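Local structure of hydroxymethyldihydropterin pyrophosphokinase-dihydropteroate synthase, putative (Plasmodium vivax, 5Z79) at residues P11-V16 / C104-F110; S92-E96 / R168-E172. The protein probably catalyses two successive steps of folate synthesis, pyrophosphorylation of 6-hydroxymethyl-7,8-dihydropterin (HPPK) and condensation of the resulting pterin diphosphate with 4-aminobenzoate to dihydropteroate (DHPS). One frame throughout, in Å; residues are numbered along the deposited sequence.

Contact 1. Residues P11-V16 / C104-F110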
# COMPACT_ATOMS: atom_id res chain seq x y z
N PRO A 11 33.59 40.12 19.30
CA PRO A 11 32.84 38.99 18.72
C PRO A 11 31.57 39.43 17.99
O PRO A 11 31.00 40.51 18.28
CB PRO A 11 32.49 38.12 19.95
CG PRO A 11 32.57 39.03 21.14
CD PRO A 11 33.39 40.24 20.76
N ARG A 12 31.11 38.57 17.11
CA ARG A 12 29.96 38.86 16.33
C ARG A 12 28.67 38.61 16.97
O ARG A 12 28.56 37.81 17.84
CB ARG A 12 29.93 37.92 15.17
CG ARG A 12 31.18 37.83 14.37
CD ARG A 12 31.16 38.96 13.40
NE ARG A 12 31.76 38.60 12.15
CZ ARG A 12 32.59 39.39 11.51
NH1 ARG A 12 32.92 40.54 12.03
NH2 ARG A 12 33.08 39.01 10.35
N ASN A 13 27.66 39.26 16.47
CA ASN A 13 26.35 39.06 17.09
C ASN A 13 25.56 38.02 16.30
O ASN A 13 25.82 37.77 15.12
CB ASN A 13 25.59 40.38 17.18
CG ASN A 13 26.30 41.40 18.05
OD1 ASN A 13 26.71 41.11 19.16
ND2 ASN A 13 26.43 42.61 17.54
N ILE A 14 24.61 37.41 17.00
CA ILE A 14 23.73 36.34 16.52
C ILE A 14 22.35 36.92 16.42
O ILE A 14 21.85 37.41 17.40
CB ILE A 14 23.69 35.23 17.58
CG1 ILE A 14 25.07 34.53 17.66
CG2 ILE A 14 22.53 34.28 17.35
CD1 ILE A 14 25.62 34.01 16.36
N ALA A 15 21.74 36.90 15.26
CA ALA A 15 20.39 37.39 15.14
C ALA A 15 19.60 36.30 14.50
O ALA A 15 20.17 35.46 13.83
CB ALA A 15 20.31 38.64 14.31
N VAL A 16 18.29 36.33 14.72
CA VAL A 16 17.37 35.35 14.17
C VAL A 16 16.29 36.11 13.41
O VAL A 16 15.66 37.03 13.92
CB VAL A 16 16.80 34.47 15.27
CG1 VAL A 16 15.95 33.36 14.70
CG2 VAL A 16 17.95 33.88 16.08
N CYS A 104 30.40 27.37 15.53
CA CYS A 104 30.29 28.82 15.68
C CYS A 104 30.07 29.24 17.11
O CYS A 104 28.95 29.36 17.54
CB CYS A 104 29.17 29.39 14.82
SG CYS A 104 28.86 31.15 15.15
N LYS A 105 31.14 29.51 17.84
CA LYS A 105 31.05 29.78 19.29
C LYS A 105 30.03 30.85 19.67
O LYS A 105 29.32 30.70 20.67
CB LYS A 105 32.43 30.10 19.90
CG LYS A 105 33.26 28.83 20.05
CD LYS A 105 34.74 29.11 20.12
CE LYS A 105 35.56 27.84 19.95
NZ LYS A 105 36.90 28.04 20.60
N GLU A 106 29.93 31.90 18.86
CA GLU A 106 28.92 32.92 19.13
C GLU A 106 27.56 32.25 19.29
O GLU A 106 26.79 32.56 20.20
CB GLU A 106 28.88 33.98 18.04
CG GLU A 106 30.07 34.93 18.07
CD GLU A 106 31.21 34.50 17.15
OE1 GLU A 106 31.29 33.29 16.80
OE2 GLU A 106 32.02 35.38 16.76
N LEU A 107 27.29 31.30 18.42
CA LEU A 107 26.03 30.58 18.46
C LEU A 107 25.91 29.76 19.77
O LEU A 107 24.96 29.90 20.52
CB LEU A 107 25.93 29.68 17.20
CG LEU A 107 24.67 28.88 16.96
CD1 LEU A 107 23.42 29.68 17.22
CD2 LEU A 107 24.71 28.40 15.52
N GLU A 108 26.89 28.94 20.06
CA GLU A 108 26.82 28.14 21.26
C GLU A 108 26.35 29.00 22.40
O GLU A 108 25.44 28.64 23.15
CB GLU A 108 28.19 27.55 21.62
CG GLU A 108 28.55 26.35 20.76
CD GLU A 108 29.78 25.59 21.24
OE1 GLU A 108 30.35 25.91 22.32
OE2 GLU A 108 30.18 24.66 20.50
N VAL A 109 27.03 30.14 22.50
CA VAL A 109 26.84 31.11 23.56
C VAL A 109 25.42 31.64 23.54
O VAL A 109 24.73 31.66 24.54
CB VAL A 109 27.85 32.27 23.40
CG1 VAL A 109 27.51 33.43 24.33
CG2 VAL A 109 29.27 31.77 23.67
N PHE A 110 25.00 32.09 22.36
CA PHE A 110 23.65 32.61 22.18
C PHE A 110 22.62 31.63 22.70
O PHE A 110 21.70 32.06 23.39
CB PHE A 110 23.37 32.92 20.74
CG PHE A 110 21.95 33.13 20.46
CD1 PHE A 110 21.37 34.35 20.69
CD2 PHE A 110 21.16 32.07 19.99
CE1 PHE A 110 20.03 34.55 20.42
CE2 PHE A 110 19.81 32.25 19.74
CZ PHE A 110 19.24 33.49 19.95

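Contact 2. Residues S92-E96 / R168-E172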
# COMPACT_ATOMS: atom_id res chain seq x y z
N SER A 92 28.93 45.37 0.20
CA SER A 92 29.04 45.47 1.65
C SER A 92 30.40 46.02 1.95
O SER A 92 31.34 45.67 1.30
CB SER A 92 28.94 44.09 2.29
OG SER A 92 29.03 44.14 3.71
N ARG A 93 30.50 46.87 2.95
CA ARG A 93 31.78 47.33 3.43
C ARG A 93 32.52 46.26 4.16
O ARG A 93 33.72 46.34 4.34
CB ARG A 93 31.62 48.47 4.38
CG ARG A 93 31.43 49.77 3.67
CD ARG A 93 31.16 50.81 4.72
NE ARG A 93 30.76 52.05 4.10
CZ ARG A 93 31.58 53.04 3.82
NH1 ARG A 93 32.88 52.95 4.09
NH2 ARG A 93 31.08 54.13 3.27
N TYR A 94 31.79 45.27 4.60
CA TYR A 94 32.42 44.17 5.29
C TYR A 94 32.48 43.01 4.32
O TYR A 94 31.85 43.03 3.28
CB TYR A 94 31.61 43.82 6.53
CG TYR A 94 31.53 44.94 7.55
CD1 TYR A 94 31.01 46.19 7.23
CD2 TYR A 94 31.93 44.72 8.85
CE1 TYR A 94 30.91 47.19 8.18
CE2 TYR A 94 31.84 45.71 9.80
CZ TYR A 94 31.32 46.94 9.46
OH TYR A 94 31.26 47.90 10.44
N GLU A 95 33.31 42.02 4.64
CA GLU A 95 33.34 40.80 3.86
C GLU A 95 33.75 39.59 4.73
O GLU A 95 34.77 39.62 5.45
CB GLU A 95 34.24 40.97 2.63
CG GLU A 95 33.89 39.99 1.52
CD GLU A 95 33.80 40.61 0.12
OE1 GLU A 95 34.90 40.92 -0.45
OE2 GLU A 95 32.64 40.75 -0.43
N GLU A 96 32.90 38.55 4.67
CA GLU A 96 33.19 37.25 5.31
C GLU A 96 34.06 36.38 4.38
O GLU A 96 33.98 36.50 3.13
CB GLU A 96 31.90 36.44 5.68
CG GLU A 96 30.85 37.12 6.57
CD GLU A 96 31.40 37.47 7.95
OE1 GLU A 96 32.61 37.18 8.23
OE2 GLU A 96 30.66 38.08 8.79
N ARG A 168 25.12 34.93 11.95
CA ARG A 168 26.28 35.49 12.68
C ARG A 168 26.61 36.83 12.06
O ARG A 168 27.02 36.89 10.91
CB ARG A 168 27.48 34.56 12.51
CG ARG A 168 28.64 34.84 13.47
CD ARG A 168 29.91 34.10 13.03
NE ARG A 168 30.33 34.54 11.70
CZ ARG A 168 31.09 33.85 10.85
NH1 ARG A 168 31.57 32.65 11.17
NH2 ARG A 168 31.37 34.37 9.65
N THR A 169 26.40 37.92 12.77
CA THR A 169 26.29 39.20 12.10
C THR A 169 27.33 40.18 12.59
O THR A 169 27.74 40.14 13.74
CB THR A 169 24.89 39.79 12.29
OG1 THR A 169 24.64 40.80 11.32
CG2 THR A 169 24.74 40.38 13.66
N PHE A 170 27.72 41.08 11.70
CA PHE A 170 28.66 42.13 11.99
C PHE A 170 27.95 43.46 12.16
O PHE A 170 28.60 44.51 12.19
CB PHE A 170 29.70 42.21 10.89
CG PHE A 170 29.13 42.27 9.53
CD1 PHE A 170 28.41 43.37 9.11
CD2 PHE A 170 29.30 41.22 8.65
CE1 PHE A 170 27.87 43.42 7.82
CE2 PHE A 170 28.77 41.24 7.36
CZ PHE A 170 28.05 42.35 6.94
N VAL A 171 26.63 43.42 12.29
CA VAL A 171 25.88 44.63 12.62
C VAL A 171 25.89 44.77 14.11
O VAL A 171 25.71 43.79 14.83
CB VAL A 171 24.43 44.59 12.16
CG1 VAL A 171 23.74 45.91 12.50
CG2 VAL A 171 24.35 44.32 10.67
N GLU A 172 26.11 45.99 14.59
CA GLU A 172 26.41 46.19 15.99
C GLU A 172 25.18 46.37 16.86
O GLU A 172 25.28 46.27 18.08
CB GLU A 172 27.33 47.38 16.15
CG GLU A 172 28.62 47.33 15.29
CD GLU A 172 29.57 48.50 15.56
OE1 GLU A 172 29.44 49.16 16.62
OE2 GLU A 172 30.43 48.77 14.68
O HOH W 1 29.56 37.45 11.01

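Contact 1. Residues P11-V16 / C104-F110
I14 and F110 are the hub of a strand-on-helix packing contact in the HPPK part of the chain. Here the first turn of helix 105-111 lies across the start of strand 13-21, in the six-stranded antiparallel sheet. The short axes come within 8.2 Å and cross at -64°. I14 meets the helix with both branches. Its CG2 sits over one face of the F110 ring, 3.6 Å from the centroid and 21° off the ring normal, a CH-pi contact. This methyl is displaced toward the CG side of the ring. CG1 and CD1 go the other way, along the backbone of the helix start: I14 CD1 is 3.7 Å from E106 CB and also near L107 N. V16 CG2 adds a looser contact, 4.1 Å from F110 CZ. Y286 stacks on the F110 ring from outside these segments.

The polar end of the contact is E106. Its chain bends at chi2, which turns the carboxylate back over the loop before the strand. The E106 CG methylene packs against R12 O, and E106 OE2 takes a weak but fairly straight bond from R12 N (3.3 Å, 163°). The R12 guanidinium leads away from the helix and forms a salt bridge with E96. C104 is the N-cap, its SG accepting a weak bond from L107 N at 3.6 Å.

The single hydrogen bond between the two segments is weak, so the packing of I14 on F110 and on the E106 methylenes probably carries most of the contact.

Contact 2. Residues S92-E96 / R168-E172
Y94 and F170 lie nearly parallel, their planes 9° apart, in an offset stack with centroids separated by 4.6 Å. The rings are slid so far that Y94 CB, rather than the tyrosine ring, covers the middle of the phenylalanine. It is 3.8 Å from the F170 centroid and 7° off the normal. In return, F170 CD1 lies over one face of Y94 near its rim. F170, just past the end of strand 160-169, has its CG between the backbone N and the carbonyl carbon (chi1 50°), and the ring projects toward the 92-96 loop.

E96 approaches the same ring at its edge. Its OE2 lies in the ring plane, 3.4 Å from F170 CD2. The other oxygen, E96 OE1, is held mainly by R12, from outside these segments, and makes a longer salt bridge, 3.4 Å, to R168 NH2. A water donates to E96 OE2 and to R168 O, both at 2.6 Å, and accepts from R168 NE. S92 OG donates to Y94 O within the loop.

The loop is thus held at the surface by stacking, charge and a bridging water. Two arginines around E96 would probably keep it ionised, and its OE2 may also be drawn to the positive rim of F170.

In the fold
Contacts 1 and 2 have centres 13 Å apart and meet through neighbouring strands 13-21 and 160-169. The backbones of N13 and T169 pair between these strands. R12 of contact 1 packs on R168 and reaches E96 of contact 2, with R12 NH2 2.8 Å from E96 OE1, so one carboxylate serves R12, just before strand 13-21, and R168 of strand 160-169. Helix 105-111 and the 92-96 loop belong to the same connection after strand 43-54, and both are fastened to this sheet. Neither contact contributes a residue to the pterin or nucleotide pocket of the HPPK site. The V16 side chain is about 10 Å from the bound ATP analogue.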